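Helicase-like protein (Bacteroides thetaiotaomicron, PDB 2AFC) probably removes ADP-ribose from ADP-ribosylated thymidine in DNA, as a macro-domain hydrolase. Local coordinates at residues H23-I28 with V76-G81; F60-V65 with Y97-Q102; V65-V70 with K105-F110; I80-I85 with L92-Y97. All blocks are in the same frame, centred on the assembly; numbering follows the deposited sequence.

Contact 1 of 4, residues H23-I28 with V76-G81; sequences HICNDI and VANMIG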
loop_
_atom_site.group_PDB
_atom_site.type_symbol
_atom_site.label_atom_id
_atom_site.label_comp_id
_atom_site.label_asym_id
_atom_site.label_seq_id
_atom_site.Cartn_x
_atom_site.Cartn_y
_atom_site.Cartn_z
ATOM N N HIS A 23 1.204 -0.282 -0.788
ATOM C CA HIS A 23 1.645 1.088 -0.521
ATOM C C HIS A 23 0.463 2.049 -0.665
ATOM O O HIS A 23 -0.492 1.768 -1.388
ATOM C CB HIS A 23 2.769 1.500 -1.471
ATOM C CG HIS A 23 2.299 1.893 -2.835
ATOM N ND1 HIS A 23 1.885 0.974 -3.774
ATOM C CD2 HIS A 23 2.198 3.107 -3.426
ATOM C CE1 HIS A 23 1.551 1.604 -4.886
ATOM N NE2 HIS A 23 1.732 2.900 -4.702
ATOM N N ILE A 24 0.548 3.186 0.015
ATOM C CA ILE A 24 -0.514 4.185 0.021
ATOM C C ILE A 24 -0.464 5.244 -1.069
ATOM O O ILE A 24 0.466 6.035 -1.123
ATOM C CB ILE A 24 -0.536 4.942 1.361
ATOM C CG1 ILE A 24 -0.550 3.954 2.518
ATOM C CG2 ILE A 24 -1.759 5.846 1.439
ATOM C CD1 ILE A 24 -0.185 4.549 3.878
ATOM N N CYS A 25 -1.489 5.264 -1.916
ATOM C CA CYS A 25 -1.622 6.248 -2.985
ATOM C C CYS A 25 -2.563 7.318 -2.464
ATOM O O CYS A 25 -3.270 7.091 -1.483
ATOM C CB CYS A 25 -2.246 5.622 -4.225
ATOM S SG CYS A 25 -1.189 4.493 -5.125
ATOM N N ASN A 26 -2.566 8.486 -3.100
ATOM C CA ASN A 26 -3.461 9.563 -2.688
ATOM C C ASN A 26 -4.667 9.516 -3.622
ATOM O O ASN A 26 -4.648 8.791 -4.615
ATOM C CB ASN A 26 -2.755 10.917 -2.813
ATOM C CG ASN A 26 -2.190 11.149 -4.201
ATOM O OD1 ASN A 26 -2.932 11.290 -5.178
ATOM N ND2 ASN A 26 -0.865 11.178 -4.299
ATOM N N ASP A 27 -5.709 10.285 -3.313
ATOM C CA ASP A 27 -6.908 10.319 -4.158
ATOM C C ASP A 27 -6.887 11.506 -5.116
ATOM O O ASP A 27 -7.921 11.886 -5.675
ATOM C CB ASP A 27 -8.161 10.414 -3.298
ATOM C CG ASP A 27 -8.076 11.522 -2.286
ATOM O OD1 ASP A 27 -7.230 12.429 -2.479
ATOM O OD2 ASP A 27 -8.858 11.489 -1.307
ATOM N N ILE A 28 -5.700 12.069 -5.313
ATOM C CA ILE A 28 -5.538 13.231 -6.172
ATOM C C ILE A 28 -5.000 12.921 -7.569
ATOM O O ILE A 28 -5.064 13.761 -8.461
ATOM C CB ILE A 28 -4.611 14.267 -5.478
ATOM C CG1 ILE A 28 -5.369 15.579 -5.268
ATOM C CG2 ILE A 28 -3.329 14.476 -6.286
ATOM C CD1 ILE A 28 -6.410 15.547 -4.152
ATOM N N VAL A 76 1.359 -5.727 -7.183
ATOM C CA VAL A 76 1.503 -4.448 -6.514
ATOM C C VAL A 76 0.092 -4.081 -6.071
ATOM O O VAL A 76 -0.867 -4.265 -6.823
ATOM C CB VAL A 76 2.027 -3.358 -7.470
ATOM C CG1 VAL A 76 2.177 -2.056 -6.726
ATOM C CG2 VAL A 76 3.358 -3.779 -8.066
ATOM N N ALA A 77 -0.041 -3.564 -4.857
ATOM C CA ALA A 77 -1.350 -3.185 -4.341
ATOM C C ALA A 77 -1.458 -1.676 -4.143
ATOM O O ALA A 77 -0.935 -1.139 -3.165
ATOM C CB ALA A 77 -1.623 -3.917 -3.013
ATOM N N ASN A 78 -2.127 -0.995 -5.075
ATOM C CA ASN A 78 -2.317 0.461 -4.978
ATOM C C ASN A 78 -3.438 0.726 -3.990
ATOM O O ASN A 78 -4.602 0.481 -4.282
ATOM C CB ASN A 78 -2.667 1.063 -6.346
ATOM C CG ASN A 78 -1.473 1.088 -7.300
ATOM O OD1 ASN A 78 -0.369 1.443 -6.905
ATOM N ND2 ASN A 78 -1.696 0.724 -8.556
HETATM N N MSE A 79 -3.085 1.219 -2.811
HETATM C CA MSE A 79 -4.086 1.462 -1.785
HETATM C C MSE A 79 -4.382 2.936 -1.580
HETATM O O MSE A 79 -3.507 3.703 -1.168
HETATM C CB MSE A 79 -3.644 0.871 -0.441
HETATM C CG MSE A 79 -2.976 -0.488 -0.526
HETATM SE SE MSE A 79 -2.790 -1.363 1.215
HETATM C CE MSE A 79 -1.553 -0.110 1.954
ATOM N N ILE A 80 -5.626 3.325 -1.828
ATOM C CA ILE A 80 -6.004 4.720 -1.653
ATOM C C ILE A 80 -6.355 5.017 -0.200
ATOM O O ILE A 80 -7.527 4.964 0.190
ATOM C CB ILE A 80 -7.197 5.090 -2.563
ATOM C CG1 ILE A 80 -6.830 4.830 -4.027
ATOM C CG2 ILE A 80 -7.543 6.556 -2.399
ATOM C CD1 ILE A 80 -5.598 5.584 -4.615
ATOM N N GLY A 81 -5.334 5.329 0.599
ATOM C CA GLY A 81 -5.539 5.644 2.008
ATOM C C GLY A 81 -5.084 7.051 2.354
ATOM O O GLY A 81 -4.890 7.407 3.525
#

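Contact 2 of 4, residues F60-V65 with Y97-Q102; sequences FTLGAV and YDAVRQ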
loop_
_atom_site.group_PDB
_atom_site.type_symbol
_atom_site.label_atom_id
_atom_site.label_comp_id
_atom_site.label_asym_id
_atom_site.label_seq_id
_atom_site.Cartn_x
_atom_site.Cartn_y
_atom_site.Cartn_z
ATOM N N PHE A 60 -12.808 4.876 -7.714
ATOM C CA PHE A 60 -11.528 5.409 -7.302
ATOM C C PHE A 60 -11.875 6.219 -6.068
ATOM O O PHE A 60 -12.253 7.377 -6.173
ATOM C CB PHE A 60 -10.967 6.337 -8.372
ATOM C CG PHE A 60 -9.641 6.929 -8.017
ATOM C CD1 PHE A 60 -8.463 6.280 -8.370
ATOM C CD2 PHE A 60 -9.566 8.125 -7.313
ATOM C CE1 PHE A 60 -7.223 6.813 -8.030
ATOM C CE2 PHE A 60 -8.325 8.668 -6.967
ATOM C CZ PHE A 60 -7.150 8.007 -7.327
ATOM N N THR A 61 -11.751 5.618 -4.895
ATOM C CA THR A 61 -12.110 6.322 -3.676
ATOM C C THR A 61 -11.330 5.772 -2.482
ATOM O O THR A 61 -10.824 4.658 -2.534
ATOM C CB THR A 61 -13.631 6.174 -3.427
ATOM O OG1 THR A 61 -14.003 6.877 -2.236
ATOM C CG2 THR A 61 -14.000 4.705 -3.286
ATOM N N LEU A 62 -11.227 6.561 -1.418
ATOM C CA LEU A 62 -10.505 6.166 -0.212
ATOM C C LEU A 62 -11.002 4.819 0.311
ATOM O O LEU A 62 -12.202 4.608 0.456
ATOM C CB LEU A 62 -10.670 7.246 0.869
ATOM C CG LEU A 62 -9.928 8.575 0.668
ATOM C CD1 LEU A 62 -10.582 9.703 1.476
ATOM C CD2 LEU A 62 -8.469 8.394 1.078
ATOM N N GLY A 63 -10.076 3.903 0.580
ATOM C CA GLY A 63 -10.460 2.598 1.084
ATOM C C GLY A 63 -10.427 1.558 -0.014
ATOM O O GLY A 63 -10.380 0.355 0.255
ATOM N N ALA A 64 -10.444 2.008 -1.264
ATOM C CA ALA A 64 -10.418 1.072 -2.379
ATOM C C ALA A 64 -9.005 0.542 -2.624
ATOM O O ALA A 64 -8.013 1.134 -2.197
ATOM C CB ALA A 64 -10.950 1.741 -3.634
ATOM N N VAL A 65 -8.914 -0.581 -3.318
ATOM C CA VAL A 65 -7.620 -1.165 -3.594
ATOM C C VAL A 65 -7.570 -1.683 -5.015
ATOM O O VAL A 65 -8.494 -2.365 -5.459
ATOM C CB VAL A 65 -7.321 -2.354 -2.656
ATOM C CG1 VAL A 65 -5.882 -2.819 -2.871
ATOM C CG2 VAL A 65 -7.555 -1.959 -1.195
ATOM N N TYR A 97 -6.677 6.833 8.320
ATOM C CA TYR A 97 -6.541 5.553 8.998
ATOM C C TYR A 97 -7.698 4.590 8.786
ATOM O O TYR A 97 -7.472 3.385 8.702
ATOM C CB TYR A 97 -6.302 5.784 10.480
ATOM C CG TYR A 97 -4.961 6.418 10.766
ATOM C CD1 TYR A 97 -3.765 5.742 10.480
ATOM C CD2 TYR A 97 -4.880 7.673 11.358
ATOM C CE1 TYR A 97 -2.516 6.307 10.789
ATOM C CE2 TYR A 97 -3.657 8.240 11.666
ATOM C CZ TYR A 97 -2.480 7.552 11.386
ATOM O OH TYR A 97 -1.284 8.113 11.762
ATOM N N ASP A 98 -8.928 5.105 8.697
ATOM C CA ASP A 98 -10.082 4.234 8.467
ATOM C C ASP A 98 -10.026 3.699 7.031
ATOM O O ASP A 98 -10.528 2.618 6.738
ATOM C CB ASP A 98 -11.397 4.991 8.699
ATOM C CG ASP A 98 -11.594 5.380 10.152
ATOM O OD1 ASP A 98 -11.399 4.520 11.042
ATOM O OD2 ASP A 98 -11.955 6.543 10.414
ATOM N N ALA A 99 -9.406 4.462 6.142
ATOM C CA ALA A 99 -9.269 4.054 4.753
ATOM C C ALA A 99 -8.200 2.984 4.629
ATOM O O ALA A 99 -8.388 1.993 3.925
ATOM C CB ALA A 99 -8.900 5.239 3.897
ATOM N N VAL A 100 -7.071 3.184 5.308
ATOM C CA VAL A 100 -5.988 2.202 5.243
ATOM C C VAL A 100 -6.517 0.878 5.799
ATOM O O VAL A 100 -6.163 -0.201 5.302
ATOM C CB VAL A 100 -4.741 2.653 6.054
ATOM C CG1 VAL A 100 -3.686 1.553 6.051
ATOM C CG2 VAL A 100 -4.152 3.925 5.450
ATOM N N ARG A 101 -7.377 0.971 6.813
ATOM C CA ARG A 101 -7.992 -0.212 7.414
ATOM C C ARG A 101 -8.818 -0.973 6.385
ATOM O O ARG A 101 -8.692 -2.189 6.261
ATOM C CB ARG A 101 -8.897 0.182 8.577
ATOM C CG ARG A 101 -8.156 0.424 9.878
ATOM C CD ARG A 101 -9.106 0.865 10.982
ATOM N NE ARG A 101 -8.679 0.376 12.290
ATOM C CZ ARG A 101 -8.590 -0.912 12.603
ATOM N NH1 ARG A 101 -8.901 -1.831 11.700
ATOM N NH2 ARG A 101 -8.189 -1.281 13.811
ATOM N N GLN A 102 -9.674 -0.260 5.655
ATOM C CA GLN A 102 -10.494 -0.918 4.644
ATOM C C GLN A 102 -9.557 -1.537 3.630
ATOM O O GLN A 102 -9.676 -2.719 3.302
ATOM C CB GLN A 102 -11.402 0.075 3.923
ATOM C CG GLN A 102 -12.476 0.718 4.767
ATOM C CD GLN A 102 -13.306 1.708 3.965
ATOM O OE1 GLN A 102 -13.890 1.355 2.929
ATOM N NE2 GLN A 102 -13.357 2.954 4.433
#

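Contact 3 of 4, residues V65-V70 with K105-F110; sequences VQFVNV and KEVALF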
loop_
_atom_site.group_PDB
_atom_site.type_symbol
_atom_site.label_atom_id
_atom_site.label_comp_id
_atom_site.label_asym_id
_atom_site.label_seq_id
_atom_site.Cartn_x
_atom_site.Cartn_y
_atom_site.Cartn_z
ATOM N N VAL A 65 -8.914 -0.581 -3.318
ATOM C CA VAL A 65 -7.620 -1.165 -3.594
ATOM C C VAL A 65 -7.570 -1.683 -5.015
ATOM O O VAL A 65 -8.494 -2.365 -5.459
ATOM C CB VAL A 65 -7.321 -2.354 -2.656
ATOM C CG1 VAL A 65 -5.882 -2.819 -2.871
ATOM C CG2 VAL A 65 -7.555 -1.959 -1.195
ATOM N N GLN A 66 -6.504 -1.339 -5.731
ATOM C CA GLN A 66 -6.319 -1.800 -7.102
ATOM C C GLN A 66 -5.134 -2.768 -7.094
ATOM O O GLN A 66 -4.128 -2.511 -6.438
ATOM C CB GLN A 66 -6.026 -0.622 -8.025
ATOM C CG GLN A 66 -5.577 -1.006 -9.424
ATOM C CD GLN A 66 -5.214 0.212 -10.260
ATOM O OE1 GLN A 66 -4.408 1.049 -9.846
ATOM N NE2 GLN A 66 -5.811 0.318 -11.442
ATOM N N PHE A 67 -5.264 -3.874 -7.812
ATOM C CA PHE A 67 -4.213 -4.873 -7.874
ATOM C C PHE A 67 -3.617 -4.948 -9.273
ATOM O O PHE A 67 -4.346 -4.937 -10.271
ATOM C CB PHE A 67 -4.772 -6.235 -7.453
ATOM C CG PHE A 67 -5.222 -6.276 -6.017
ATOM C CD1 PHE A 67 -6.546 -5.990 -5.675
ATOM C CD2 PHE A 67 -4.301 -6.540 -4.995
ATOM C CE1 PHE A 67 -6.942 -5.963 -4.336
ATOM C CE2 PHE A 67 -4.684 -6.516 -3.646
ATOM C CZ PHE A 67 -5.998 -6.227 -3.312
ATOM N N VAL A 68 -2.293 -5.014 -9.344
ATOM C CA VAL A 68 -1.607 -5.080 -10.627
ATOM C C VAL A 68 -0.573 -6.202 -10.616
ATOM O O VAL A 68 0.336 -6.223 -9.789
ATOM C CB VAL A 68 -0.903 -3.738 -10.940
ATOM C CG1 VAL A 68 -0.463 -3.697 -12.380
ATOM C CG2 VAL A 68 -1.833 -2.586 -10.629
ATOM N N ASN A 69 -0.738 -7.142 -11.534
ATOM C CA ASN A 69 0.165 -8.277 -11.667
ATOM C C ASN A 69 1.367 -7.823 -12.502
ATOM O O ASN A 69 1.317 -7.837 -13.734
ATOM C CB ASN A 69 -0.570 -9.417 -12.386
ATOM C CG ASN A 69 0.232 -10.698 -12.439
ATOM O OD1 ASN A 69 -0.019 -11.550 -13.284
ATOM N ND2 ASN A 69 1.188 -10.851 -11.529
ATOM N N VAL A 70 2.444 -7.414 -11.842
ATOM C CA VAL A 70 3.615 -6.946 -12.575
ATOM C C VAL A 70 4.574 -8.067 -12.952
ATOM O O VAL A 70 5.351 -7.934 -13.896
ATOM C CB VAL A 70 4.391 -5.887 -11.780
ATOM C CG1 VAL A 70 3.469 -4.727 -11.426
ATOM C CG2 VAL A 70 4.984 -6.508 -10.542
ATOM N N LYS A 105 -7.868 -4.533 4.931
ATOM C CA LYS A 105 -8.896 -5.541 5.130
ATOM C C LYS A 105 -9.138 -6.225 3.777
ATOM O O LYS A 105 -9.337 -7.430 3.706
ATOM C CB LYS A 105 -10.156 -4.854 5.670
ATOM C CG LYS A 105 -11.371 -5.729 5.880
ATOM C CD LYS A 105 -12.345 -5.045 6.856
ATOM C CE LYS A 105 -11.798 -5.076 8.284
ATOM N NZ LYS A 105 -12.445 -4.096 9.200
ATOM N N GLU A 106 -9.059 -5.454 2.699
ATOM C CA GLU A 106 -9.268 -5.998 1.366
ATOM C C GLU A 106 -8.028 -6.730 0.883
ATOM O O GLU A 106 -8.124 -7.673 0.090
ATOM C CB GLU A 106 -9.618 -4.875 0.394
ATOM C CG GLU A 106 -10.814 -5.186 -0.460
ATOM C CD GLU A 106 -10.495 -6.201 -1.504
ATOM O OE1 GLU A 106 -11.409 -6.935 -1.933
ATOM O OE2 GLU A 106 -9.318 -6.253 -1.908
ATOM N N VAL A 107 -6.860 -6.288 1.349
ATOM C CA VAL A 107 -5.620 -6.941 0.959
ATOM C C VAL A 107 -5.598 -8.304 1.638
ATOM O O VAL A 107 -5.152 -9.302 1.065
ATOM C CB VAL A 107 -4.376 -6.125 1.400
ATOM C CG1 VAL A 107 -3.134 -7.007 1.382
ATOM C CG2 VAL A 107 -4.168 -4.953 0.463
ATOM N N ALA A 108 -6.094 -8.335 2.868
ATOM C CA ALA A 108 -6.147 -9.565 3.634
ATOM C C ALA A 108 -6.756 -10.685 2.804
ATOM O O ALA A 108 -6.125 -11.724 2.600
ATOM C CB ALA A 108 -6.947 -9.347 4.895
ATOM N N LEU A 109 -7.973 -10.468 2.305
ATOM C CA LEU A 109 -8.659 -11.481 1.499
ATOM C C LEU A 109 -7.935 -11.768 0.180
ATOM O O LEU A 109 -7.987 -12.877 -0.338
ATOM C CB LEU A 109 -10.117 -11.067 1.231
ATOM C CG LEU A 109 -11.094 -10.878 2.414
ATOM C CD1 LEU A 109 -12.408 -10.305 1.897
ATOM C CD2 LEU A 109 -11.365 -12.197 3.127
ATOM N N PHE A 110 -7.251 -10.781 -0.373
ATOM C CA PHE A 110 -6.525 -11.027 -1.612
ATOM C C PHE A 110 -5.371 -11.989 -1.352
ATOM O O PHE A 110 -5.161 -12.930 -2.115
ATOM C CB PHE A 110 -5.988 -9.720 -2.200
ATOM C CG PHE A 110 -5.232 -9.894 -3.489
ATOM C CD1 PHE A 110 -3.884 -10.273 -3.487
ATOM C CD2 PHE A 110 -5.857 -9.635 -4.710
ATOM C CE1 PHE A 110 -3.167 -10.383 -4.694
ATOM C CE2 PHE A 110 -5.149 -9.742 -5.925
ATOM C CZ PHE A 110 -3.804 -10.114 -5.918
HETATM O O HOH W 1 -10.163 -5.357 -4.809
#

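Contact 4 of 4, residues I80-I85 with L92-Y97; sequences IGQHGI and LPPIRY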
loop_
_atom_site.group_PDB
_atom_site.type_symbol
_atom_site.label_atom_id
_atom_site.label_comp_id
_atom_site.label_asym_id
_atom_site.label_seq_id
_atom_site.Cartn_x
_atom_site.Cartn_y
_atom_site.Cartn_z
ATOM N N ILE A 80 -5.626 3.325 -1.828
ATOM C CA ILE A 80 -6.004 4.720 -1.653
ATOM C C ILE A 80 -6.355 5.017 -0.200
ATOM O O ILE A 80 -7.527 4.964 0.190
ATOM C CB ILE A 80 -7.197 5.090 -2.563
ATOM C CG1 ILE A 80 -6.830 4.830 -4.027
ATOM C CG2 ILE A 80 -7.543 6.556 -2.399
ATOM C CD1 ILE A 80 -5.598 5.584 -4.615
ATOM N N GLY A 81 -5.334 5.329 0.599
ATOM C CA GLY A 81 -5.539 5.644 2.008
ATOM C C GLY A 81 -5.084 7.051 2.354
ATOM O O GLY A 81 -4.890 7.407 3.525
ATOM N N GLN A 82 -4.935 7.873 1.327
ATOM C CA GLN A 82 -4.483 9.245 1.522
ATOM C C GLN A 82 -5.408 10.256 0.836
ATOM O O GLN A 82 -5.766 10.114 -0.336
ATOM C CB GLN A 82 -3.062 9.373 0.980
ATOM C CG GLN A 82 -2.168 10.247 1.816
ATOM C CD GLN A 82 -0.786 10.394 1.212
ATOM O OE1 GLN A 82 0.070 9.516 1.359
ATOM N NE2 GLN A 82 -0.566 11.506 0.515
ATOM N N HIS A 83 -5.786 11.286 1.575
ATOM C CA HIS A 83 -6.676 12.312 1.042
ATOM C C HIS A 83 -5.903 13.565 0.649
ATOM O O HIS A 83 -5.514 14.353 1.505
ATOM C CB HIS A 83 -7.735 12.678 2.078
ATOM C CG HIS A 83 -8.701 13.707 1.592
ATOM N ND1 HIS A 83 -8.984 14.856 2.298
ATOM C CD2 HIS A 83 -9.417 13.780 0.444
ATOM C CE1 HIS A 83 -9.830 15.596 1.603
ATOM N NE2 HIS A 83 -10.106 14.966 0.475
ATOM N N GLY A 84 -5.707 13.768 -0.647
ATOM C CA GLY A 84 -4.940 14.919 -1.079
ATOM C C GLY A 84 -3.486 14.675 -0.698
ATOM O O GLY A 84 -3.049 13.530 -0.614
ATOM N N ILE A 85 -2.738 15.743 -0.453
ATOM C CA ILE A 85 -1.327 15.642 -0.092
ATOM C C ILE A 85 -1.052 16.787 0.875
ATOM O O ILE A 85 -0.043 16.820 1.578
ATOM C CB ILE A 85 -0.433 15.804 -1.345
ATOM C CG1 ILE A 85 -0.820 14.764 -2.399
ATOM C CG2 ILE A 85 1.026 15.640 -0.973
ATOM C CD1 ILE A 85 -1.943 15.201 -3.318
ATOM N N LEU A 92 -5.788 18.682 9.655
ATOM C CA LEU A 92 -5.920 17.234 9.520
ATOM C C LEU A 92 -5.007 16.686 8.433
ATOM O O LEU A 92 -5.213 16.955 7.252
ATOM C CB LEU A 92 -7.371 16.873 9.192
ATOM C CG LEU A 92 -7.733 15.396 9.050
ATOM C CD1 LEU A 92 -7.532 14.682 10.383
ATOM C CD2 LEU A 92 -9.183 15.286 8.593
ATOM N N PRO A 93 -3.978 15.916 8.824
ATOM C CA PRO A 93 -3.027 15.319 7.883
ATOM C C PRO A 93 -3.789 14.543 6.824
ATOM O O PRO A 93 -4.876 14.035 7.079
ATOM C CB PRO A 93 -2.187 14.416 8.775
ATOM C CG PRO A 93 -2.143 15.182 10.045
ATOM C CD PRO A 93 -3.584 15.620 10.212
ATOM N N PRO A 94 -3.220 14.428 5.623
ATOM C CA PRO A 94 -3.890 13.707 4.542
ATOM C C PRO A 94 -4.142 12.215 4.746
ATOM O O PRO A 94 -5.025 11.633 4.097
ATOM C CB PRO A 94 -3.002 14.004 3.326
ATOM C CG PRO A 94 -1.649 14.209 3.930
ATOM C CD PRO A 94 -1.942 15.007 5.169
ATOM N N ILE A 95 -3.390 11.596 5.646
ATOM C CA ILE A 95 -3.544 10.171 5.895
ATOM C C ILE A 95 -4.932 9.850 6.460
ATOM O O ILE A 95 -5.452 10.575 7.306
ATOM C CB ILE A 95 -2.467 9.674 6.883
ATOM C CG1 ILE A 95 -2.494 8.144 6.975
ATOM C CG2 ILE A 95 -2.696 10.307 8.253
ATOM C CD1 ILE A 95 -3.651 7.455 7.728
ATOM N N ARG A 96 -5.529 8.762 5.975
ATOM C CA ARG A 96 -6.850 8.326 6.441
ATOM C C ARG A 96 -6.756 6.921 6.999
ATOM O O ARG A 96 -6.762 5.937 6.252
ATOM C CB ARG A 96 -7.875 8.347 5.298
ATOM C CG ARG A 96 -8.320 9.729 4.894
ATOM C CD ARG A 96 -8.882 10.467 6.080
ATOM N NE ARG A 96 -9.308 11.812 5.716
ATOM C CZ ARG A 96 -8.494 12.852 5.584
ATOM N NH1 ARG A 96 -7.192 12.714 5.793
ATOM N NH2 ARG A 96 -8.985 14.034 5.248
ATOM N N TYR A 97 -6.677 6.833 8.320
ATOM C CA TYR A 97 -6.541 5.553 8.998
ATOM C C TYR A 97 -7.698 4.590 8.786
ATOM O O TYR A 97 -7.472 3.385 8.702
ATOM C CB TYR A 97 -6.302 5.784 10.480
ATOM C CG TYR A 97 -4.961 6.418 10.766
ATOM C CD1 TYR A 97 -3.765 5.742 10.480
ATOM C CD2 TYR A 97 -4.880 7.673 11.358
ATOM C CE1 TYR A 97 -2.516 6.307 10.789
ATOM C CE2 TYR A 97 -3.657 8.240 11.666
ATOM C CZ TYR A 97 -2.480 7.552 11.386
ATOM O OH TYR A 97 -1.284 8.113 11.762
#

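Contact 1 of 4, residues H23-I28 with V76-G81
M79, a selenomethionine, lies beside H23 and I24 across two parallel strands. Its side chain runs back along the neighbouring strand. CB sits 3.4 Å from H23 O, and CG stays near the same oxygen. The chain bends at SE (chi3 -66°), which brings CE alongside I24, 4.2 Å from I24 CG1. The methyl also approaches the backbone of H23. The backbones are laced by M79 N to H23 O (3.0 Å) and C25 N to M79 O (2.7 Å). H23 N to A77 O and G81 N to C25 O are weak. M79 O also receives a CA-H...O contact from I24 CA.

H23, C25, N78 and I80 point to the other face of the sheet. The H23 ring and the N78 amide run side by side, their planes 78° apart. N78 ND2 bonds to Q66 on the edge strand. H23 CE1 packs against V76 CG1 at 4.1 Å. Replacing H23 with an alanine would probably open a gap between V76 and helix 35-42, whose V36 and L39 meet the ring. Further along, I80 CD1 fits against C25 CB at 3.4 Å, while N26 OD1 closes an Asx turn onto I28 N.

The pair lies inside the sheet of the macro domain. Strand 74-82 separates strand 19-26 from the antiparallel edge strand 65-71. Helix 35-42 covers H23, and helix 45-56 covers C25 and I80. On the opposite face M79 packs against V107 of helix 97-113.

Contact 2 of 4, residues F60-V65 with Y97-Q102
L62 and G63 form the corner of a tight turn that rests on A99 and Q102, in the first turns of helix 97-113. This is a small packing contact with no hydrogen bond across it. It lies where the loop after helix 45-56 enters edge strand 65-71. The backbones come close: G63 CA is 4.1 Å from A99 CA. G63 CA also points a hydrogen at the carbonyl of A99, with CA to A99 O at 3.6 Å and an angle of 167° at the hydrogen. The A99 methyl fills the corner from the helix side, with its CB 3.8 Å from G63 N and 4.0 Å from L62 CB.

The loop residues T61 to A64 make a type II beta turn, closed by A64 N to T61 O at 3.0 Å. G63 takes the third position with a positive phi of 101°, which favours glycine. A side chain there would also run into Q102 OE1. Q102 lies alongside the turn on the solvent side. Its CB touches G63 O at 3.8 Å. The chain is extended beyond CG (chi2 179°), and this carries the amide past G63 CA.

The turn is held to the sheet as well, through backbone bonds of G63 and A64 with I80. L62 also reaches D27, I80 and R96. From the far side of the helix, R101 makes salt bridges to E141 and E142 of helix 132-144.

Contact 3 of 4, residues V65-V70 with K105-F110
F67 and F110 form an offset stack between edge strand 65-71 and helix 97-113. This is the tight part of the contact. The ring centroids are 3.9 Å apart and the planes differ by only 3°. F110 CD2 lies over the centre of the F67 ring, and F67 CD2 over the centre of the F110 ring. The two side chains come in from opposite ends, one from the strand and one from the helix, and overlap ring on ring. F110 reaches across because its CG is anti to the backbone N (chi1 -180°). Its ring is also met by Y75, edge to face, and by H114, stacked.

The apolar border is looser. V65 CG1 is 4.3 Å from V107 CG2, and V65 CG2 is 3.9 Å from E106 CB. On the solvent side one water lies in the plane of the F67 ring, at its edge. It links V65 O to E106 OE2 by weak bonds.

A serine in place of F67 would probably strip one face of F110 of its stacking partner and open a gap between strand and helix.

E106 OE2 comes to the edge of the F67 ring, 3.4 Å from CE1. A carboxylate oxygen there faces C-H groups and not the pi cloud, which is likely to be mildly favourable.

Contact 4 of 4, residues I80-I85 with L92-Y97
P94 O takes the shortest polar bond here, from H83 N at 2.7 Å and nearly straight at 174°. The same oxygen also receives a CA-H...O contact from Q82 CA. A second backbone bond runs from R96 N to G81 O at 2.9 Å. The two bonds flank a single beta bridge between Q82 and I95. P94 packs its ring into the bend beyond, with CB close to H83 O and CG 3.9 Å from I85 O.

The bridge ties the end of strand 74-82 to the N-cap of helix 97-113, where R96 sits. That helix belongs to a beta-alpha-beta crossover leading to parallel strand 117-121, with strand 19-26 lying between the two.

R96 bends at chi2 (-56°) and brings one face of its guanidinium against H83 CB, which lies 3.5 Å above the plane, over its centre. L92 CD2 covers the opposite face nearer the rim. The imidazole and guanidinium planes are 65° apart, and no hydrogen bond joins them. NH1 of R96 instead bonds to I95 O at 3.1 Å, from well above the carbonyl plane, and weakly to P93 O. D27, in the loop after strand 19-26, accepts a hydrogen bond from G84 N through OD1.

How the contacts relate
Strand 74-82 connects the set. Contact 1 pairs it with strand 19-26, and contact 4 continues from its C-terminal end, sharing I80 and G81. Contacts 1 and 4 also pack together at I28 CG2 and I85 CD1, 3.4 Å apart. Contact 2 lies about 8 Å from contact 1, centre to centre, and joins it by G63 N to I80 O at 2.8 Å. Contact 3 is tied to contact 1 by strand pairing, with V76 N to V68 O at 2.8 Å. Contacts 2 and 3 dock on one helix, 97-113. Contacts 3 and 4 are about 19 Å apart between centres and do not touch. In macro domains the ligand cleft opens at the C-terminal ends of the central strands, so that end of contact 1 probably lies close to it.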